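PDB 3G7Q: valine-pyruvate aminotransferase from Salmonella typhimurium, which catalyses transfer of the amino group of valine to pyruvate, using pyridoxal 5'-phosphate, and probably takes part in alanine biosynthesis. Local coordinates for residues F166-D171 against N191-V196; R324-E329 against I405-I410; L344-L349 against Q386-N391. All coordinates share one frame; numbering follows the deposited sequence. Where two conformers were deposited one is given.

How the interactions relate
Along the chain, interaction 1 comes first: F166-D171, at the end of strand 165-169, meets the loop N191-V196 after strand 181-187, closing a short excursion of 19 residues. Interaction 2 opens later, near the C-terminal part of helix 299-325, and closes on helix 396-416. Nested inside that loop, interaction 3 pairs strands 341-345 and 387-391. Strands 165-169, 341-345 and 387-391 share one mixed sheet; interactions 1 and 3 touch where F166 packs on W345 and where N191 OD1 probably takes a hydrogen bond from R389 NH1. Interactions 2 and 3 meet where L406 and I410 lie against F346. Interactions 1 and 2 stay apart, with centres about 22 Å from each other and interaction 3 touching both.

Interaction 1 of 3, residues F166-D171 against N191-V196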
loop_
_atom_site.group_PDB
_atom_site.type_symbol
_atom_site.label_atom_id
_atom_site.label_comp_id
_atom_site.label_asym_id
_atom_site.label_seq_id
_atom_site.Cartn_x
_atom_site.Cartn_y
_atom_site.Cartn_z
ATOM N N PHE A 166 -6.252 -4.690 -36.040
ATOM C CA PHE A 166 -4.914 -4.152 -36.258
ATOM C C PHE A 166 -4.040 -4.516 -35.082
ATOM O O PHE A 166 -4.542 -4.942 -34.033
ATOM C CB PHE A 166 -4.927 -2.643 -36.507
ATOM C CG PHE A 166 -5.321 -1.807 -35.322
ATOM C CD1 PHE A 166 -6.644 -1.688 -34.952
ATOM C CD2 PHE A 166 -4.371 -1.095 -34.606
ATOM C CE1 PHE A 166 -7.019 -0.891 -33.912
ATOM C CE2 PHE A 166 -4.764 -0.287 -33.529
ATOM C CZ PHE A 166 -6.073 -0.205 -33.185
ATOM N N LYS A 167 -2.733 -4.319 -35.253
ATOM C CA LYS A 167 -1.782 -4.642 -34.209
ATOM C C LYS A 167 -0.631 -3.622 -34.215
ATOM O O LYS A 167 -0.082 -3.295 -35.271
ATOM C CB LYS A 167 -1.213 -6.046 -34.439
ATOM C CG LYS A 167 -0.197 -6.485 -33.405
ATOM C CD LYS A 167 0.205 -7.954 -33.548
ATOM C CE LYS A 167 1.417 -8.316 -32.661
ATOM N NZ LYS A 167 1.152 -8.260 -31.183
ATOM N N TYR A 168 -0.314 -3.107 -33.044
ATOM C CA TYR A 168 0.808 -2.201 -32.894
ATOM C C TYR A 168 2.091 -3.008 -32.838
ATOM O O TYR A 168 2.125 -4.115 -32.280
ATOM C CB TYR A 168 0.696 -1.392 -31.627
ATOM C CG TYR A 168 -0.443 -0.384 -31.580
ATOM C CD1 TYR A 168 -0.540 0.633 -32.523
ATOM C CD2 TYR A 168 -1.349 -0.407 -30.561
ATOM C CE1 TYR A 168 -1.567 1.596 -32.466
ATOM C CE2 TYR A 168 -2.368 0.530 -30.474
ATOM C CZ TYR A 168 -2.474 1.533 -31.442
ATOM O OH TYR A 168 -3.489 2.450 -31.371
ATOM N N HIS A 169 3.144 -2.425 -33.392
ATOM C CA HIS A 169 4.495 -3.005 -33.394
ATOM C C HIS A 169 5.541 -1.984 -32.974
ATOM O O HIS A 169 5.393 -0.800 -33.243
ATOM C CB HIS A 169 4.849 -3.514 -34.782
ATOM C CG HIS A 169 4.094 -4.745 -35.166
ATOM N ND1 HIS A 169 4.451 -6.000 -34.713
ATOM C CD2 HIS A 169 2.993 -4.917 -35.932
ATOM C CE1 HIS A 169 3.611 -6.892 -35.210
ATOM N NE2 HIS A 169 2.717 -6.264 -35.952
ATOM N N VAL A 170 6.620 -2.471 -32.379
ATOM C CA VAL A 170 7.761 -1.624 -32.020
ATOM C C VAL A 170 8.417 -1.138 -33.300
ATOM O O VAL A 170 8.737 -1.936 -34.187
ATOM C CB VAL A 170 8.813 -2.382 -31.189
ATOM C CG1 VAL A 170 10.033 -1.468 -30.890
ATOM C CG2 VAL A 170 8.229 -2.972 -29.881
ATOM N N ASP A 171 8.627 0.170 -33.421
ATOM C CA ASP A 171 9.342 0.750 -34.566
ATOM C C ASP A 171 10.820 0.846 -34.186
ATOM O O ASP A 171 11.278 1.862 -33.655
ATOM C CB ASP A 171 8.740 2.111 -34.914
ATOM C CG ASP A 171 9.477 2.826 -36.012
ATOM O OD1 ASP A 171 10.411 2.249 -36.604
ATOM O OD2 ASP A 171 9.117 4.004 -36.273
ATOM N N ASN A 191 -2.609 -3.596 -21.191
ATOM C CA ASN A 191 -3.713 -2.671 -20.945
ATOM C C ASN A 191 -3.129 -1.386 -21.593
ATOM O O ASN A 191 -2.113 -0.866 -21.131
ATOM C CB ASN A 191 -3.952 -2.533 -19.446
ATOM C CG ASN A 191 -4.921 -1.413 -19.073
ATOM O OD1 ASN A 191 -5.375 -0.611 -19.925
ATOM N ND2 ASN A 191 -5.213 -1.305 -17.752
ATOM N N PRO A 192 -3.844 -0.742 -22.540
ATOM C CA PRO A 192 -5.249 -0.853 -22.959
ATOM C C PRO A 192 -5.634 -1.575 -24.236
ATOM O O PRO A 192 -6.818 -1.646 -24.542
ATOM C CB PRO A 192 -5.589 0.637 -23.170
ATOM C CG PRO A 192 -4.363 1.151 -23.877
ATOM C CD PRO A 192 -3.200 0.422 -23.194
ATOM N N THR A 193 -4.671 -2.124 -24.943
ATOM C CA THR A 193 -4.901 -2.685 -26.285
ATOM C C THR A 193 -5.197 -4.148 -26.402
ATOM O O THR A 193 -5.750 -4.601 -27.404
ATOM C CB THR A 193 -3.629 -2.443 -27.116
ATOM O OG1 THR A 193 -2.501 -2.987 -26.422
ATOM C CG2 THR A 193 -3.382 -0.935 -27.333
ATOM N N GLY A 194 -4.801 -4.909 -25.391
ATOM C CA GLY A 194 -4.823 -6.351 -25.465
ATOM C C GLY A 194 -3.652 -6.860 -26.319
ATOM O O GLY A 194 -3.609 -8.056 -26.686
ATOM N N ASN A 195 -2.711 -5.989 -26.674
ATOM C CA ASN A 195 -1.593 -6.414 -27.482
ATOM C C ASN A 195 -0.667 -7.376 -26.744
ATOM O O ASN A 195 -0.451 -7.233 -25.541
ATOM C CB ASN A 195 -0.752 -5.224 -27.898
ATOM C CG ASN A 195 0.304 -5.593 -28.937
ATOM O OD1 ASN A 195 -0.001 -6.270 -29.930
ATOM N ND2 ASN A 195 1.555 -5.164 -28.701
ATOM N N VAL A 196 -0.099 -8.305 -27.497
ATOM C CA VAL A 196 0.934 -9.190 -26.982
ATOM C C VAL A 196 2.185 -8.969 -27.831
ATOM O O VAL A 196 2.264 -9.401 -28.993
ATOM C CB VAL A 196 0.481 -10.664 -26.940
ATOM C CG1 VAL A 196 1.681 -11.599 -26.695
ATOM C CG2 VAL A 196 -0.578 -10.835 -25.854
HETATM O O HOH W 1 3.389 -6.188 -31.028
#
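K167 and Y168, in strand 165-169, meet T193 and N195 in the Asn-Pro-Thr-Gly loop of fold-type I aminotransferases, here with a cis peptide bond before P192. The side chain of K167 leaves CB in an extended course, CG lying opposite the backbone N, and passes the N195 amide at about a right angle. Its CG, CD and CE all pass N195 OD1, CG at 3.5 Å and CE at 3.7 Å. The chain then bends at its last torsion (chi4 67°), which brings NZ back onto the loop. NZ donates to N195 OD1 at 2.6 Å, from a position tilted 29° from the amide plane, and to V196 O at 2.7 Å, from well above the peptide plane. A salt bridge to E337, whose OE1 also accepts from V196 N, gives this buried ammonium a charged partner and probably helps it stay protonated. Y168 uses its ring differently: T193 CG2 sits at the ring edge, 3.6 Å from CE2, while F166 CE2 lies over one face and the phenol OH bonds H383 and W343. T193 OG1 accepts from N195 N at 3.0 Å, forming an ST turn within the loop. A water joins the two sides: it donates to Y168 O at 2.7 Å and accepts from both K167 NZ and N195 ND2, each 3.1 Å from its oxygen.

Interaction 2 of 3, residues R324-E329 against I405-I410; sequences RYLSEE and ILAEEI
I410 N donates to L406 O at 2.9 Å, a bond of one turn of helix 396-416, and this turn holds A407 facing Y325 and L326. The side-chain contacts across the two segments are apolar. A407 CB fits between two consecutive residues: it lies 3.8 Å from Y325 CB and 3.9 Å from L326 CG. Y325 and L326 both hold CG opposite their carbonyl carbon (chi1 -69° and -71°). The Y325 ring runs alongside helix 396-416, touching V403 and K404 and ending in a hydrogen bond from its OH to E400. L326 instead presents its branches to the helix: CD1 meets L406 CD2 at 4.0 Å, the two leucines crossing at about a right angle, and CD2 lies 4.0 Å from A407 CB. The same CD2 also reaches I410 CG2, 4.2 Å away. The small A407 side chain is consistent with the close backbones, the CA atoms of Y325 and A407 being 6.1 Å apart. The arrangement joins the C-terminal part of a long helix to the C-terminal helix in the small domain of a fold-type I aminotransferase.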
loop_
_atom_site.group_PDB
_atom_site.type_symbol
_atom_site.label_atom_id
_atom_site.label_comp_id
_atom_site.label_asym_id
_atom_site.label_seq_id
_atom_site.Cartn_x
_atom_site.Cartn_y
_atom_site.Cartn_z
ATOM N N ARG A 324 -22.103 -6.082 -35.292
ATOM C CA ARG A 324 -23.504 -5.914 -35.722
ATOM C C ARG A 324 -23.830 -4.456 -35.922
ATOM O O ARG A 324 -24.733 -4.133 -36.676
ATOM C CB ARG A 324 -24.471 -6.520 -34.734
ATOM C CG ARG A 324 -24.479 -8.043 -34.836
ATOM C CD ARG A 324 -25.636 -8.684 -34.140
ATOM N NE ARG A 324 -25.448 -8.801 -32.718
ATOM C CZ ARG A 324 -26.139 -8.148 -31.785
ATOM N NH1 ARG A 324 -27.125 -7.290 -32.071
ATOM N NH2 ARG A 324 -25.840 -8.393 -30.523
ATOM N N TYR A 325 -23.077 -3.575 -35.259
ATOM C CA TYR A 325 -23.335 -2.114 -35.309
ATOM C C TYR A 325 -22.319 -1.293 -36.060
ATOM O O TYR A 325 -22.668 -0.210 -36.570
ATOM C CB TYR A 325 -23.428 -1.571 -33.874
ATOM C CG TYR A 325 -24.654 -2.035 -33.126
ATOM C CD1 TYR A 325 -25.849 -1.341 -33.240
ATOM C CD2 TYR A 325 -24.633 -3.201 -32.323
ATOM C CE1 TYR A 325 -26.976 -1.762 -32.579
ATOM C CE2 TYR A 325 -25.773 -3.641 -31.689
ATOM C CZ TYR A 325 -26.941 -2.893 -31.802
ATOM O OH TYR A 325 -28.100 -3.279 -31.161
ATOM N N LEU A 326 -21.060 -1.753 -36.095
ATOM C CA LEU A 326 -19.957 -0.987 -36.677
ATOM C C LEU A 326 -19.035 -1.866 -37.487
ATOM O O LEU A 326 -18.512 -2.835 -36.946
ATOM C CB LEU A 326 -19.149 -0.371 -35.529
ATOM C CG LEU A 326 -19.785 0.774 -34.723
ATOM C CD1 LEU A 326 -19.082 0.944 -33.332
ATOM C CD2 LEU A 326 -19.748 2.065 -35.489
ATOM N N SER A 327 -18.828 -1.533 -38.761
ATOM C CA SER A 327 -17.879 -2.276 -39.615
ATOM C C SER A 327 -16.495 -1.677 -39.506
ATOM O O SER A 327 -16.287 -0.713 -38.793
ATOM C CB SER A 327 -18.300 -2.211 -41.079
ATOM O OG SER A 327 -17.989 -0.963 -41.646
ATOM N N GLU A 328 -15.545 -2.280 -40.215
ATOM C CA GLU A 328 -14.186 -1.783 -40.300
ATOM C C GLU A 328 -14.099 -0.361 -40.865
ATOM O O GLU A 328 -13.095 0.314 -40.644
ATOM C CB GLU A 328 -13.299 -2.703 -41.145
ATOM C CG GLU A 328 -13.491 -2.639 -42.639
ATOM C CD GLU A 328 -14.720 -3.390 -43.144
ATOM O OE1 GLU A 328 -15.464 -4.012 -42.345
ATOM O OE2 GLU A 328 -14.905 -3.354 -44.361
ATOM N N GLU A 329 -15.121 0.097 -41.591
ATOM C CA GLU A 329 -15.139 1.470 -42.120
ATOM C C GLU A 329 -15.365 2.514 -41.029
ATOM O O GLU A 329 -15.085 3.676 -41.258
ATOM C CB GLU A 329 -16.197 1.648 -43.239
ATOM C CG GLU A 329 -15.832 0.701 -44.399
ATOM C CD GLU A 329 -16.511 0.980 -45.715
ATOM O OE1 GLU A 329 -17.535 1.683 -45.738
ATOM O OE2 GLU A 329 -16.014 0.446 -46.741
ATOM N N ILE A 405 -25.429 2.894 -28.616
ATOM C CA ILE A 405 -25.286 4.345 -28.418
ATOM C C ILE A 405 -23.985 4.818 -29.094
ATOM O O ILE A 405 -23.977 5.831 -29.810
ATOM C CB ILE A 405 -25.329 4.698 -26.921
ATOM C CG1 ILE A 405 -26.778 4.537 -26.397
ATOM C CG2 ILE A 405 -24.805 6.112 -26.650
ATOM C CD1 ILE A 405 -26.894 4.626 -24.887
ATOM N N LEU A 406 -22.911 4.078 -28.881
ATOM C CA LEU A 406 -21.639 4.388 -29.541
ATOM C C LEU A 406 -21.812 4.502 -31.052
ATOM O O LEU A 406 -21.381 5.474 -31.660
ATOM C CB LEU A 406 -20.568 3.330 -29.215
ATOM C CG LEU A 406 -19.207 3.440 -29.945
ATOM C CD1 LEU A 406 -18.466 4.732 -29.621
ATOM C CD2 LEU A 406 -18.291 2.199 -29.669
ATOM N N ALA A 407 -22.425 3.499 -31.673
ATOM C CA ALA A 407 -22.630 3.518 -33.114
ATOM C C ALA A 407 -23.468 4.708 -33.537
ATOM O O ALA A 407 -23.226 5.299 -34.589
ATOM C CB ALA A 407 -23.247 2.184 -33.589
ATOM N N GLU A 408 -24.484 5.058 -32.753
ATOM C CA GLU A 408 -25.283 6.243 -33.082
ATOM C C GLU A 408 -24.452 7.532 -33.064
ATOM O O GLU A 408 -24.620 8.381 -33.924
ATOM C CB GLU A 408 -26.464 6.383 -32.126
ATOM C CG GLU A 408 -27.556 5.346 -32.357
ATOM C CD GLU A 408 -28.622 5.353 -31.284
ATOM O OE1 GLU A 408 -28.574 6.213 -30.407
ATOM O OE2 GLU A 408 -29.518 4.497 -31.325
ATOM N N GLU A 409 -23.550 7.647 -32.095
ATOM C CA GLU A 409 -22.693 8.838 -31.953
ATOM C C GLU A 409 -21.603 8.887 -33.023
ATOM O O GLU A 409 -21.269 9.967 -33.493
ATOM C CB GLU A 409 -22.128 8.922 -30.530
ATOM C CG GLU A 409 -23.219 9.178 -29.491
ATOM C CD GLU A 409 -24.085 10.373 -29.814
ATOM O OE1 GLU A 409 -23.550 11.454 -30.195
ATOM O OE2 GLU A 409 -25.325 10.240 -29.705
ATOM N N ILE A 410 -21.048 7.735 -33.388
ATOM C CA ILE A 410 -20.092 7.661 -34.485
ATOM C C ILE A 410 -20.803 8.092 -35.781
ATOM O O ILE A 410 -20.289 8.920 -36.525
ATOM C CB ILE A 410 -19.473 6.260 -34.635
ATOM C CG1 ILE A 410 -18.571 5.886 -33.440
ATOM C CG2 ILE A 410 -18.676 6.130 -35.943
ATOM C CD1 ILE A 410 -17.380 6.778 -33.215
#

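Interaction 3 of 3, residues L344-L349 against Q386-N391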
loop_
_atom_site.group_PDB
_atom_site.type_symbol
_atom_site.label_atom_id
_atom_site.label_comp_id
_atom_site.label_asym_id
_atom_site.label_seq_id
_atom_site.Cartn_x
_atom_site.Cartn_y
_atom_site.Cartn_z
ATOM N N LEU A 344 -10.510 0.453 -29.389
ATOM C CA LEU A 344 -11.252 0.821 -30.585
ATOM C C LEU A 344 -10.619 2.023 -31.255
ATOM O O LEU A 344 -10.429 3.056 -30.612
ATOM C CB LEU A 344 -12.695 1.156 -30.226
ATOM C CG LEU A 344 -13.423 0.106 -29.346
ATOM C CD1 LEU A 344 -14.865 0.557 -29.026
ATOM C CD2 LEU A 344 -13.360 -1.297 -29.956
ATOM N N TRP A 345 -10.310 1.874 -32.542
ATOM C CA TRP A 345 -9.754 2.932 -33.367
ATOM C C TRP A 345 -10.798 3.323 -34.415
ATOM O O TRP A 345 -11.048 2.564 -35.340
ATOM C CB TRP A 345 -8.448 2.484 -34.008
ATOM C CG TRP A 345 -7.853 3.430 -35.008
ATOM C CD1 TRP A 345 -8.013 4.794 -35.071
ATOM C CD2 TRP A 345 -6.909 3.091 -36.038
ATOM N NE1 TRP A 345 -7.283 5.304 -36.127
ATOM C CE2 TRP A 345 -6.595 4.281 -36.730
ATOM C CE3 TRP A 345 -6.313 1.897 -36.448
ATOM C CZ2 TRP A 345 -5.715 4.307 -37.812
ATOM C CZ3 TRP A 345 -5.441 1.928 -37.556
ATOM C CH2 TRP A 345 -5.175 3.127 -38.223
ATOM N N PHE A 346 -11.392 4.501 -34.237
ATOM C CA PHE A 346 -12.425 5.038 -35.121
ATOM C C PHE A 346 -11.655 5.742 -36.210
ATOM O O PHE A 346 -11.439 6.955 -36.188
ATOM C CB PHE A 346 -13.375 5.945 -34.334
ATOM C CG PHE A 346 -13.961 5.268 -33.121
ATOM C CD1 PHE A 346 -14.766 4.140 -33.256
ATOM C CD2 PHE A 346 -13.685 5.729 -31.835
ATOM C CE1 PHE A 346 -15.297 3.523 -32.152
ATOM C CE2 PHE A 346 -14.226 5.103 -30.730
ATOM C CZ PHE A 346 -15.020 4.001 -30.880
ATOM N N LYS A 347 -11.192 4.956 -37.181
ATOM C CA LYS A 347 -10.196 5.483 -38.136
ATOM C C LYS A 347 -10.701 6.706 -38.890
ATOM O O LYS A 347 -11.787 6.696 -39.429
ATOM C CB LYS A 347 -9.682 4.399 -39.102
ATOM C CG LYS A 347 -8.577 4.888 -40.066
ATOM C CD LYS A 347 -7.826 3.742 -40.786
ATOM C CE LYS A 347 -6.677 4.301 -41.662
ATOM N NZ LYS A 347 -7.210 5.146 -42.759
ATOM N N ASP A 348 -9.904 7.768 -38.837
ATOM C CA ASP A 348 -10.219 9.047 -39.484
ATOM C C ASP A 348 -11.507 9.714 -38.943
ATOM O O ASP A 348 -12.097 10.556 -39.632
ATOM C CB ASP A 348 -10.268 8.903 -41.020
ATOM C CG ASP A 348 -8.983 8.341 -41.591
ATOM O OD1 ASP A 348 -7.883 8.685 -41.106
ATOM O OD2 ASP A 348 -9.082 7.535 -42.513
ATOM N N LEU A 349 -11.942 9.358 -37.728
ATOM C CA LEU A 349 -13.105 10.008 -37.114
ATOM C C LEU A 349 -12.927 11.512 -37.267
ATOM O O LEU A 349 -11.847 12.056 -36.986
ATOM C CB LEU A 349 -13.191 9.666 -35.616
ATOM C CG LEU A 349 -14.468 10.048 -34.860
ATOM C CD1 LEU A 349 -15.658 9.276 -35.434
ATOM C CD2 LEU A 349 -14.320 9.764 -33.345
ATOM N N GLN A 386 -8.214 9.346 -31.893
ATOM C CA GLN A 386 -9.191 8.573 -32.636
ATOM C C GLN A 386 -9.476 7.225 -31.974
ATOM O O GLN A 386 -10.199 6.425 -32.540
ATOM C CB GLN A 386 -8.681 8.335 -34.059
ATOM C CG GLN A 386 -8.474 9.614 -34.823
ATOM C CD GLN A 386 -7.843 9.442 -36.194
ATOM O OE1 GLN A 386 -7.636 8.331 -36.709
ATOM N NE2 GLN A 386 -7.526 10.573 -36.801
ATOM N N CYS A 387 -8.935 6.998 -30.770
ATOM C CA CYS A 387 -9.087 5.716 -30.085
ATOM C C CYS A 387 -9.780 5.851 -28.746
ATOM O O CYS A 387 -9.775 6.928 -28.133
ATOM C CB CYS A 387 -7.724 5.060 -29.852
ATOM S SG CYS A 387 -6.716 4.702 -31.306
HETATM N N MSE A 388 -10.372 4.751 -28.297
HETATM C CA MSE A 388 -10.963 4.651 -26.977
HETATM C C MSE A 388 -10.761 3.261 -26.428
HETATM O O MSE A 388 -10.681 2.293 -27.178
HETATM C CB MSE A 388 -12.466 4.930 -26.995
HETATM C CG MSE A 388 -12.819 6.331 -27.479
HETATM SE SE MSE A 388 -14.633 6.856 -26.954
HETATM C CE MSE A 388 -13.895 7.220 -25.286
ATOM N N ARG A 389 -10.695 3.155 -25.105
ATOM C CA ARG A 389 -10.630 1.850 -24.465
ATOM C C ARG A 389 -11.974 1.509 -23.820
ATOM O O ARG A 389 -12.584 2.355 -23.152
ATOM C CB ARG A 389 -9.592 1.845 -23.354
ATOM C CG ARG A 389 -9.299 0.459 -22.782
ATOM C CD ARG A 389 -8.498 0.544 -21.455
ATOM N NE ARG A 389 -9.335 0.898 -20.299
ATOM C CZ ARG A 389 -8.864 1.133 -19.068
ATOM N NH1 ARG A 389 -7.563 1.057 -18.812
ATOM N NH2 ARG A 389 -9.697 1.458 -18.084
HETATM N N MSE A 390 -12.403 0.268 -23.982
HETATM C CA MSE A 390 -13.558 -0.266 -23.270
HETATM C C MSE A 390 -13.177 -1.577 -22.585
HETATM O O MSE A 390 -12.214 -2.251 -22.986
HETATM C CB MSE A 390 -14.745 -0.501 -24.199
HETATM C CG MSE A 390 -14.497 -1.455 -25.325
HETATM SE SE MSE A 390 -16.254 -1.927 -26.156
HETATM C CE MSE A 390 -16.864 -3.213 -24.899
ATOM N N ASN A 391 -13.961 -1.941 -21.570
ATOM C CA ASN A 391 -13.809 -3.190 -20.814
ATOM C C ASN A 391 -14.891 -4.124 -21.341
ATOM O O ASN A 391 -16.057 -3.726 -21.376
ATOM C CB ASN A 391 -13.964 -2.900 -19.322
ATOM C CG ASN A 391 -13.748 -4.121 -18.457
ATOM O OD1 ASN A 391 -14.230 -5.207 -18.775
ATOM N ND2 ASN A 391 -13.050 -3.931 -17.315
HETATM O O HOH W 2 -7.115 10.867 -39.708
#
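Strands 341-345 and 387-391 are antiparallel neighbours in the mixed sheet of the small domain, and L344 with M388 forms their hydrogen-bonded pair. L344 N reaches M388 O at 2.9 Å, and M388 N returns to L344 O at the same length. W345 and C387 follow as a non-hydrogen-bonded pair, with C387 SG set obliquely to the indole. Beyond the last strand residue the pairing persists, as F346 N donates to Q386 O at 2.8 Å, before a type II turn from F346 to L349 reverses the chain. Q386 reaches this turn through an extended side chain lying beside W345, ring and amide planes only 17° apart. Its OE1 accepts from the indole NE1 on a lone pair at 3.1 Å, in the plane of the ring, and takes a second N-H from D348 N at 3.2 Å, from above the amide plane. On the face that carries L344 and M388, M388 CG lies at the rim of the F346 ring, 3.7 Å from CE2, and L344 CD1 is 4.0 Å from M390 SE; both methionines are selenomethionine. A water accepts from Q386 NE2 at 3.0 Å and donates to D348 OD1. With both amide atoms of Q386 engaged and OE1 shared by ring and turn, the amide's rotation is probably restrained, and it ties the indole to the reversal of the chain.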